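Local coordinates for protein N-acetyl-beta-D glucosaminidase (Rhizomucor miehei CAU432, PDB 4ZM6) that probably hydrolyses terminal beta-linked N-acetylglucosamine and, through a GCN5-related region that binds acetyl-CoA, probably acetylates glucosamine, at residues Lys240-Ser244 against Ser245-Glu249; Gln577-Leu581 against Gln582-Val586; Lys697-Asp700 against Lys701-Ala704. All blocks are in the same frame, centred on the assembly; numbering follows the deposited sequence.

Contact 1. Residues Lys240-Ser244 against Ser245-Glu249; sequences KDVVS and SIAPE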
ATOM      1  N   LYS A 240       0.555   9.530 -30.322  1.00 84.29           N
ATOM      2  CA  LYS A 240      -0.285  10.652 -30.750  1.00 85.40           C
ATOM      3  C   LYS A 240      -0.876  10.460 -32.152  1.00 81.79           C
ATOM      4  O   LYS A 240      -1.688  11.269 -32.595  1.00 75.75           O
ATOM      5  CB  LYS A 240       0.509  11.964 -30.678  1.00 88.89           C
ATOM      6  CG  LYS A 240       1.554  12.142 -31.773  1.00 92.29           C
ATOM      7  CD  LYS A 240       2.678  13.073 -31.342  1.00 94.28           C
ATOM      8  CE  LYS A 240       3.689  12.362 -30.454  1.00 96.26           C
ATOM      9  NZ  LYS A 240       4.877  13.216 -30.176  1.00 96.96           N
ATOM     10  N   ASP A 241      -0.472   9.395 -32.841  1.00 81.85           N
ATOM     11  CA  ASP A 241      -0.984   9.107 -34.180  1.00 83.61           C
ATOM     12  C   ASP A 241      -2.305   8.340 -34.140  1.00 84.04           C
ATOM     13  O   ASP A 241      -3.234   8.668 -34.877  1.00 82.03           O
ATOM     14  CB  ASP A 241       0.044   8.313 -34.992  1.00 84.53           C
ATOM     15  CG  ASP A 241       1.340   9.079 -35.213  1.00 85.95           C
ATOM     16  OD1 ASP A 241       1.316  10.332 -35.222  1.00 85.11           O
ATOM     17  OD2 ASP A 241       2.387   8.421 -35.385  1.00 85.00           O
ATOM     18  N   VAL A 242      -2.388   7.322 -33.284  1.00 83.92           N
ATOM     19  CA  VAL A 242      -3.556   6.436 -33.266  1.00 80.78           C
ATOM     20  C   VAL A 242      -4.105   6.148 -31.877  1.00 77.50           C
ATOM     21  O   VAL A 242      -3.432   6.342 -30.864  1.00 79.41           O
ATOM     22  CB  VAL A 242      -3.264   5.094 -33.963  1.00 81.20           C
ATOM     23  CG1 VAL A 242      -3.177   5.295 -35.469  1.00 83.19           C
ATOM     24  CG2 VAL A 242      -1.991   4.458 -33.417  1.00 80.83           C
ATOM     25  N   VAL A 243      -5.336   5.652 -31.869  1.00 75.13           N
ATOM     26  CA  VAL A 243      -6.106   5.429 -30.654  1.00 72.23           C
ATOM     27  C   VAL A 243      -5.577   4.193 -29.897  1.00 70.58           C
ATOM     28  O   VAL A 243      -5.008   3.282 -30.503  1.00 69.37           O
ATOM     29  CB  VAL A 243      -7.618   5.331 -31.004  1.00 71.10           C
ATOM     30  CG1 VAL A 243      -8.077   3.888 -31.188  1.00 71.08           C
ATOM     31  CG2 VAL A 243      -8.459   6.043 -29.961  1.00 70.89           C
ATOM     32  N   SER A 244      -5.765   4.182 -28.576  1.00 67.93           N
ATOM     33  CA  SER A 244      -5.135   3.194 -27.679  1.00 67.93           C
ATOM     34  C   SER A 244      -5.265   1.722 -28.088  1.00 67.44           C
ATOM     35  O   SER A 244      -4.322   0.945 -27.920  1.00 63.82           O
ATOM     36  CB  SER A 244      -5.674   3.361 -26.256  1.00 68.82           C
ATOM     37  OG  SER A 244      -7.091   3.320 -26.238  1.00 71.05           O
ATOM     38  N   SER A 245      -6.426   1.345 -28.620  1.00 69.44           N
ATOM     39  CA  SER A 245      -6.701  -0.050 -28.996  1.00 69.33           C
ATOM     40  C   SER A 245      -5.747  -0.607 -30.044  1.00 71.42           C
ATOM     41  O   SER A 245      -5.506  -1.812 -30.082  1.00 69.55           O
ATOM     42  CB  SER A 245      -8.127  -0.176 -29.522  1.00 68.55           C
ATOM     43  OG  SER A 245      -9.032   0.466 -28.644  1.00 70.37           O
ATOM     44  N   ILE A 246      -5.218   0.272 -30.892  1.00 75.36           N
ATOM     45  CA  ILE A 246      -4.379  -0.132 -32.021  1.00 77.49           C
ATOM     46  C   ILE A 246      -2.944   0.396 -31.919  1.00 77.68           C
ATOM     47  O   ILE A 246      -2.160   0.261 -32.864  1.00 77.89           O
ATOM     48  CB  ILE A 246      -5.024   0.297 -33.358  1.00 79.95           C
ATOM     49  CG1 ILE A 246      -5.009   1.829 -33.513  1.00 82.06           C
ATOM     50  CG2 ILE A 246      -6.438  -0.271 -33.450  1.00 79.07           C
ATOM     51  CD1 ILE A 246      -6.018   2.388 -34.497  1.00 83.00           C
ATOM     52  N   ALA A 247      -2.603   0.969 -30.764  1.00 76.88           N
ATOM     53  CA  ALA A 247      -1.255   1.461 -30.491  1.00 73.80           C
ATOM     54  C   ALA A 247      -0.460   0.408 -29.718  1.00 71.51           C
ATOM     55  O   ALA A 247      -0.866   0.021 -28.624  1.00 67.79           O
ATOM     56  CB  ALA A 247      -1.325   2.749 -29.686  1.00 72.66           C
ATOM     57  N   PRO A 248       0.681  -0.048 -30.267  1.00 72.29           N
ATOM     58  CA  PRO A 248       1.492  -1.029 -29.537  1.00 72.84           C
ATOM     59  C   PRO A 248       2.130  -0.468 -28.258  1.00 72.48           C
ATOM     60  O   PRO A 248       2.531  -1.241 -27.387  1.00 74.21           O
ATOM     61  CB  PRO A 248       2.572  -1.416 -30.553  1.00 72.21           C
ATOM     62  CG  PRO A 248       2.717  -0.212 -31.410  1.00 72.85           C
ATOM     63  CD  PRO A 248       1.335   0.371 -31.520  1.00 73.70           C
ATOM     64  N   GLU A 249       2.217   0.855 -28.149  1.00 71.06           N
ATOM     65  CA  GLU A 249       2.744   1.499 -26.946  1.00 71.75           C
ATOM     66  C   GLU A 249       1.828   1.262 -25.747  1.00 69.00           C
ATOM     67  O   GLU A 249       2.284   1.238 -24.603  1.00 69.67           O
ATOM     68  CB  GLU A 249       2.928   3.007 -27.161  1.00 74.10           C
ATOM     69  CG  GLU A 249       3.998   3.382 -28.180  1.00 74.88           C
ATOM     70  CD  GLU A 249       3.486   3.449 -29.608  1.00 75.80           C
ATOM     71  OE1 GLU A 249       4.233   3.950 -30.472  1.00 76.35           O
ATOM     72  OE2 GLU A 249       2.348   2.999 -29.873  1.00 76.39           O
TER
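Val242 and Val243 meet Ile246 and Ala247 in a local turn contact, buried in the loop that leads from strand 227-230 to helix 251-258 of the family 3 glycosidase region. Two overlapping beta turns shape the chain here. In the first, Ile246 N donates to Val243 O at 3.0 Å. Its two central residues, Ser244 and Ser245, both have backbone angles near -60° and -30°. One residue on, a weak bond of 3.3 Å joins Ala247 N to Ser244 O.

The side chains close over this backbone. In Ile246 the CG1 branch stands between the backbone N and the carbonyl carbon (chi1 69°), which brings Ile246 CG1 within 3.7 Å of Val242 CB, the two side chains lying roughly at right angles. Ile246 CD1 reaches on past Val242 to meet Val243 CG1 at 4.2 Å, while Val242 CG2 lies 4.2 Å from Ala247 CB.

Both serine hydroxyls bond to the backbone at and just after the end of strand 227-230: Ser244 OG and Ser245 OG each hydrogen-bond Gly231 O, and Ser244 OG also pairs with Met233 N. Met287 of helix 281-291 packs on Val242 and Ile246, leaving the turn between that helix and the end of the strand.

Contact 2. Residues Gln577-Leu581 against Gln582-Val586; sequences QRAKL and QKHKV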
ATOM      1  N   GLN A 577      -2.259 -13.990  18.675  1.00 47.94           N
ATOM      2  CA  GLN A 577      -0.842 -13.874  18.319  1.00 48.55           C
ATOM      3  C   GLN A 577      -0.299 -15.097  17.565  1.00 47.52           C
ATOM      4  O   GLN A 577       0.612 -14.956  16.760  1.00 47.46           O
ATOM      5  CB  GLN A 577       0.009 -13.572  19.557  1.00 48.82           C
ATOM      6  CG  GLN A 577      -0.352 -12.279  20.287  1.00 49.91           C
ATOM      7  CD  GLN A 577      -0.659 -11.116  19.354  1.00 51.76           C
ATOM      8  OE1 GLN A 577      -1.745 -10.518  19.415  1.00 55.05           O
ATOM      9  NE2 GLN A 577       0.288 -10.793  18.484  1.00 50.07           N
ATOM     10  N   ARG A 578      -0.873 -16.276  17.800  1.00 48.19           N
ATOM     11  CA  ARG A 578      -0.411 -17.515  17.161  1.00 50.03           C
ATOM     12  C   ARG A 578      -1.008 -17.769  15.767  1.00 52.01           C
ATOM     13  O   ARG A 578      -0.592 -18.702  15.070  1.00 51.42           O
ATOM     14  CB  ARG A 578      -0.716 -18.724  18.057  1.00 50.87           C
ATOM     15  CG  ARG A 578       0.026 -18.744  19.384  1.00 51.27           C
ATOM     16  CD  ARG A 578       1.525 -18.994  19.239  1.00 52.55           C
ATOM     17  NE  ARG A 578       1.861 -20.299  18.653  1.00 54.15           N
ATOM     18  CZ  ARG A 578       3.081 -20.848  18.663  1.00 56.21           C
ATOM     19  NH1 ARG A 578       4.110 -20.231  19.239  1.00 59.31           N
ATOM     20  NH2 ARG A 578       3.284 -22.031  18.101  1.00 54.82           N
ATOM     21  N   ALA A 579      -1.988 -16.961  15.367  1.00 54.34           N
ATOM     22  CA  ALA A 579      -2.624 -17.116  14.058  1.00 54.94           C
ATOM     23  C   ALA A 579      -1.594 -16.971  12.951  1.00 55.00           C
ATOM     24  O   ALA A 579      -0.788 -16.046  12.977  1.00 53.79           O
ATOM     25  CB  ALA A 579      -3.730 -16.086  13.881  1.00 55.92           C
ATOM     26  N   LYS A 580      -1.625 -17.898  11.994  1.00 57.71           N
ATOM     27  CA  LYS A 580      -0.679 -17.913  10.878  1.00 59.28           C
ATOM     28  C   LYS A 580      -1.084 -16.907   9.817  1.00 57.38           C
ATOM     29  O   LYS A 580      -2.270 -16.745   9.531  1.00 57.27           O
ATOM     30  CB  LYS A 580      -0.627 -19.298  10.229  1.00 65.12           C
ATOM     31  CG  LYS A 580       0.089 -20.367  11.036  1.00 68.95           C
ATOM     32  CD  LYS A 580       0.342 -21.602  10.177  1.00 72.60           C
ATOM     33  CE  LYS A 580       1.041 -22.710  10.954  1.00 75.24           C
ATOM     34  NZ  LYS A 580       2.348 -22.280  11.532  1.00 75.29           N
ATOM     35  N   LEU A 581      -0.098 -16.250   9.209  1.00 54.85           N
ATOM     36  CA  LEU A 581      -0.373 -15.248   8.182  1.00 53.53           C
ATOM     37  C   LEU A 581      -1.555 -14.402   8.615  1.00 52.89           C
ATOM     38  O   LEU A 581      -2.495 -14.190   7.858  1.00 54.81           O
ATOM     39  CB  LEU A 581      -0.676 -15.921   6.842  1.00 51.96           C
ATOM     40  CG  LEU A 581       0.446 -16.785   6.270  1.00 51.32           C
ATOM     41  CD1 LEU A 581      -0.004 -17.458   4.986  1.00 50.62           C
ATOM     42  CD2 LEU A 581       1.695 -15.954   6.037  1.00 50.96           C
ATOM     43  N   GLN A 582      -1.500 -13.932   9.851  1.00 52.72           N
ATOM     44  CA  GLN A 582      -2.631 -13.264  10.457  1.00 53.69           C
ATOM     45  C   GLN A 582      -2.908 -11.949   9.768  1.00 53.02           C
ATOM     46  O   GLN A 582      -2.017 -11.353   9.170  1.00 53.33           O
ATOM     47  CB  GLN A 582      -2.387 -13.014  11.950  1.00 55.28           C
ATOM     48  CG  GLN A 582      -1.335 -11.960  12.269  1.00 55.99           C
ATOM     49  CD  GLN A 582      -1.256 -11.662  13.749  1.00 57.45           C
ATOM     50  OE1 GLN A 582      -1.404 -10.516  14.172  1.00 58.33           O
ATOM     51  NE2 GLN A 582      -1.040 -12.696  14.548  1.00 59.91           N
ATOM     52  N   LYS A 583      -4.158 -11.513   9.859  1.00 53.33           N
ATOM     53  CA  LYS A 583      -4.527 -10.152   9.505  1.00 50.94           C
ATOM     54  C   LYS A 583      -5.789  -9.777  10.266  1.00 48.84           C
ATOM     55  O   LYS A 583      -6.892 -10.017   9.796  1.00 50.12           O
ATOM     56  CB  LYS A 583      -4.726 -10.012   7.996  1.00 50.16           C
ATOM     57  CG  LYS A 583      -5.000  -8.591   7.553  1.00 50.84           C
ATOM     58  CD  LYS A 583      -3.765  -7.705   7.661  1.00 51.67           C
ATOM     59  CE  LYS A 583      -2.965  -7.724   6.369  1.00 51.62           C
ATOM     60  NZ  LYS A 583      -1.707  -6.937   6.479  1.00 52.48           N
ATOM     61  N   HIS A 584      -5.608  -9.201  11.453  1.00 47.24           N
ATOM     62  CA  HIS A 584      -6.719  -8.783  12.297  1.00 47.55           C
ATOM     63  C   HIS A 584      -6.969  -7.292  12.137  1.00 48.85           C
ATOM     64  O   HIS A 584      -6.041  -6.518  11.893  1.00 49.48           O
ATOM     65  CB  HIS A 584      -6.429  -9.103  13.761  1.00 48.02           C
ATOM     66  CG  HIS A 584      -5.923 -10.493  13.980  1.00 48.65           C
ATOM     67  ND1 HIS A 584      -5.204 -10.860  15.095  1.00 48.07           N
ATOM     68  CD2 HIS A 584      -6.007 -11.598  13.206  1.00 48.30           C
ATOM     69  CE1 HIS A 584      -4.886 -12.137  15.007  1.00 47.65           C
ATOM     70  NE2 HIS A 584      -5.360 -12.608  13.870  1.00 48.07           N
ATOM     71  N   LYS A 585      -8.231  -6.898  12.273  1.00 48.94           N
ATOM     72  CA  LYS A 585      -8.643  -5.511  12.089  1.00 48.45           C
ATOM     73  C   LYS A 585      -9.611  -5.120  13.196  1.00 48.25           C
ATOM     74  O   LYS A 585     -10.331  -5.968  13.724  1.00 49.75           O
ATOM     75  CB  LYS A 585      -9.355  -5.331  10.741  1.00 48.37           C
ATOM     76  CG  LYS A 585      -8.697  -5.976   9.527  1.00 47.39           C
ATOM     77  CD  LYS A 585      -7.706  -5.029   8.873  1.00 48.46           C
ATOM     78  CE  LYS A 585      -7.258  -5.553   7.522  1.00 48.17           C
ATOM     79  NZ  LYS A 585      -6.129  -4.749   6.988  1.00 47.76           N
ATOM     80  N   VAL A 586      -9.639  -3.834  13.529  1.00 48.29           N
ATOM     81  CA  VAL A 586     -10.642  -3.297  14.448  1.00 50.07           C
ATOM     82  C   VAL A 586     -11.446  -2.222  13.729  1.00 50.68           C
ATOM     83  O   VAL A 586     -11.006  -1.695  12.709  1.00 50.47           O
ATOM     84  CB  VAL A 586     -10.012  -2.711  15.736  1.00 51.02           C
ATOM     85  CG1 VAL A 586      -9.194  -3.770  16.463  1.00 51.05           C
ATOM     86  CG2 VAL A 586      -9.154  -1.484  15.442  1.00 51.96           C
TER
HETATM   87  O   HOH W   1      -1.949  -9.402  16.725  1.00 34.94           O
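From Ala579, which touches both Gln582 and His584, the chain turns through Leu581 in the left-handed region (phi 42°, psi 49°) and then extends into strand 585-588, with no hydrogen bond running directly between residues 577-581 and 582-586. Contact is made by side chains and one water instead.

Gln582 does most of the bridging. Its CG projects between the backbone N and the carbonyl carbon (chi1 70°) and the chain beyond is straight, which carries the terminal amide back alongside the preceding residues toward the end of helix 569-577. On the way, Gln582 CB passes 3.6 Å from Ala579 O and 3.9 Å from Ala579 CB. The amide itself does not meet that of Gln577; a water lies between them and donates to both oxygens, at 2.9 Å from Gln577 OE1 and 2.8 Å from Gln582 OE1. Two acceptors that could not bond to each other are thereby joined, and the end of the helix is tied to the start of the extended chain.

Further along, the His584 ring turns back to Ala579, whose methyl CB sits at the ring edge, in its plane, 3.8 Å from His584 NE2. This is a lateral contact, with no stacking over a ring face.

Backbone bonds of Lys580 to Ile602, Lys583 to Thr600 and Lys585 to Val598 hold the segment along strand 594-605, while His584 and Val586 pair with Tyr544 and Asp542. Lying antiparallel between strands 540-543 and 594-605, strand 585-588 follows two helices after the first strand, the order characteristic of the GNAT fold; the His584 side chain remains about 12 Å from the bound acetyl-CoA.

Contact 3. Residues Lys697-Asp700 against Lys701-Ala704; sequences KVPD and KIQA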
ATOM      1  N   LYS A 697     -12.688 -45.035  35.774  1.00 77.67           N
ATOM      2  CA  LYS A 697     -11.990 -46.305  35.635  1.00 80.37           C
ATOM      3  C   LYS A 697     -12.187 -46.817  34.211  1.00 77.51           C
ATOM      4  O   LYS A 697     -13.285 -46.711  33.659  1.00 75.27           O
ATOM      5  CB  LYS A 697     -12.543 -47.319  36.642  1.00 83.75           C
ATOM      6  CG  LYS A 697     -11.516 -48.335  37.128  1.00 88.06           C
ATOM      7  CD  LYS A 697     -10.595 -47.766  38.207  1.00 88.81           C
ATOM      8  CE  LYS A 697     -11.284 -47.652  39.565  1.00 88.81           C
ATOM      9  NZ  LYS A 697     -11.765 -48.965  40.081  1.00 88.02           N
ATOM     10  N   VAL A 698     -11.125 -47.366  33.622  1.00 74.49           N
ATOM     11  CA  VAL A 698     -11.211 -47.963  32.290  1.00 74.53           C
ATOM     12  C   VAL A 698     -12.095 -49.206  32.379  1.00 77.33           C
ATOM     13  O   VAL A 698     -11.763 -50.139  33.109  1.00 75.84           O
ATOM     14  CB  VAL A 698      -9.821 -48.360  31.744  1.00 74.33           C
ATOM     15  CG1 VAL A 698      -9.943 -49.091  30.411  1.00 73.15           C
ATOM     16  CG2 VAL A 698      -8.937 -47.130  31.591  1.00 75.68           C
ATOM     17  N   PRO A 699     -13.230 -49.220  31.652  1.00 82.26           N
ATOM     18  CA  PRO A 699     -14.126 -50.383  31.683  1.00 83.87           C
ATOM     19  C   PRO A 699     -13.405 -51.702  31.398  1.00 84.32           C
ATOM     20  O   PRO A 699     -12.473 -51.733  30.594  1.00 84.60           O
ATOM     21  CB  PRO A 699     -15.140 -50.074  30.578  1.00 85.56           C
ATOM     22  CG  PRO A 699     -15.167 -48.588  30.500  1.00 85.58           C
ATOM     23  CD  PRO A 699     -13.766 -48.140  30.799  1.00 84.54           C
ATOM     24  N   ASP A 700     -13.855 -52.776  32.042  1.00 84.58           N
ATOM     25  CA  ASP A 700     -13.138 -54.058  32.017  1.00 85.95           C
ATOM     26  C   ASP A 700     -13.137 -54.709  30.633  1.00 83.87           C
ATOM     27  O   ASP A 700     -12.167 -55.373  30.254  1.00 81.49           O
ATOM     28  CB  ASP A 700     -13.732 -55.036  33.037  1.00 87.53           C
ATOM     29  CG  ASP A 700     -13.884 -54.422  34.414  1.00 89.18           C
ATOM     30  OD1 ASP A 700     -14.850 -53.656  34.615  1.00 93.68           O
ATOM     31  OD2 ASP A 700     -13.042 -54.704  35.292  1.00 86.81           O
ATOM     32  N   LYS A 701     -14.228 -54.519  29.893  1.00 80.59           N
ATOM     33  CA  LYS A 701     -14.357 -55.065  28.538  1.00 80.88           C
ATOM     34  C   LYS A 701     -13.206 -54.582  27.656  1.00 78.30           C
ATOM     35  O   LYS A 701     -12.633 -55.351  26.877  1.00 76.94           O
ATOM     36  CB  LYS A 701     -15.697 -54.670  27.891  1.00 82.16           C
ATOM     37  CG  LYS A 701     -16.931 -54.849  28.771  1.00 85.59           C
ATOM     38  CD  LYS A 701     -17.384 -53.533  29.406  1.00 88.18           C
ATOM     39  CE  LYS A 701     -17.967 -53.736  30.798  1.00 89.53           C
ATOM     40  NZ  LYS A 701     -17.935 -52.481  31.600  1.00 89.20           N
ATOM     41  N   ILE A 702     -12.858 -53.307  27.814  1.00 74.50           N
ATOM     42  CA  ILE A 702     -11.849 -52.657  26.983  1.00 70.98           C
ATOM     43  C   ILE A 702     -10.446 -53.081  27.424  1.00 71.00           C
ATOM     44  O   ILE A 702      -9.584 -53.366  26.585  1.00 70.14           O
ATOM     45  CB  ILE A 702     -12.005 -51.118  27.022  1.00 69.38           C
ATOM     46  CG1 ILE A 702     -13.476 -50.733  26.757  1.00 68.63           C
ATOM     47  CG2 ILE A 702     -11.074 -50.457  26.011  1.00 68.38           C
ATOM     48  CD1 ILE A 702     -13.723 -49.273  26.435  1.00 67.57           C
ATOM     49  N   GLN A 703     -10.231 -53.137  28.738  1.00 70.65           N
ATOM     50  CA  GLN A 703      -8.987 -53.665  29.304  1.00 70.36           C
ATOM     51  C   GLN A 703      -8.714 -55.064  28.788  1.00 70.83           C
ATOM     52  O   GLN A 703      -7.609 -55.363  28.341  1.00 69.89           O
ATOM     53  CB  GLN A 703      -9.067 -53.725  30.826  1.00 70.92           C
ATOM     54  CG  GLN A 703      -9.166 -52.369  31.500  1.00 73.85           C
ATOM     55  CD  GLN A 703      -8.667 -52.386  32.931  1.00 74.07           C
ATOM     56  OE1 GLN A 703      -7.702 -53.079  33.248  1.00 76.77           O
ATOM     57  NE2 GLN A 703      -9.316 -51.620  33.803  1.00 71.89           N
ATOM     58  N   ALA A 704      -9.736 -55.914  28.867  1.00 73.60           N
ATOM     59  CA  ALA A 704      -9.663 -57.293  28.385  1.00 73.12           C
ATOM     60  C   ALA A 704      -9.415 -57.353  26.880  1.00 70.93           C
ATOM     61  O   ALA A 704      -8.601 -58.152  26.415  1.00 69.27           O
ATOM     62  CB  ALA A 704     -10.943 -58.036  28.733  1.00 74.40           C
TER
HETATM   63  O   HOH W   2     -16.569 -51.479  33.879  1.00 66.69           O
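Val698 and Gln703 form the tight side of this helix start, joined by an apolar and a polar contact at once. The CG1 methyl of Val698 rests 3.5 Å from Gln703 CG, the two side chains crossing at a slant. Beyond CG the glutamine chain is extended (chi2 -156°), and it returns its amide to the backbone just ahead of the helix: Gln703 NE2 donates to Val698 O at 2.9 Å in a nearly straight bond of 172°, the acceptor lying close to the amide plane. Pro699 occupies the N-cap position, and Pro699 O accepts from Gln703 N at 3.2 Å and more weakly from Ile702 N. Asp700 O continues the series, accepting from Ala704 N at 2.9 Å. Val698 and Ile702 also lean on Trp821 and Ile813 of helix 811-825.

The contact lies at the surface throughout, and Asp700 and Lys701 form its looser, exposed side. Lys701 bends back at its second and third torsions until Lys701 NZ lies 3.8 Å from Pro699 CB. Asp700 OD1 is 4.5 Å from Lys701 NZ, beyond a salt bridge, and a water spans the gap, donating to OD1 and accepting from NZ.

The chemistry implies a helix start secured mainly by backbone bonds and one side-chain amide, with the exposed charges linked through water. An acidic group in the first turn, as at Asp700, would be expected to interact favourably with the helix dipole.

The three contacts follow one another along the chain without touching. Contact 1 belongs to the glycosidase region, while contacts 2 and 3 both fall within the N-acetyltransferase region. Centre to centre, contact 1 is 46 Å from contact 2 and 83 Å from contact 3, which lies on the opposite side of the chain's centre; contacts 2 and 3 are 44 Å apart. Contact 2 feeds the five-strand sheet that includes strand 608-618, which carries the acetyl-CoA-binding Leu616 and Val618. Contact 3 follows strand 686-692, already part of a second, branched sheet, and its helix 700-709 leads to strand 711-715. The series thus samples successive parts of a multi-domain enzyme.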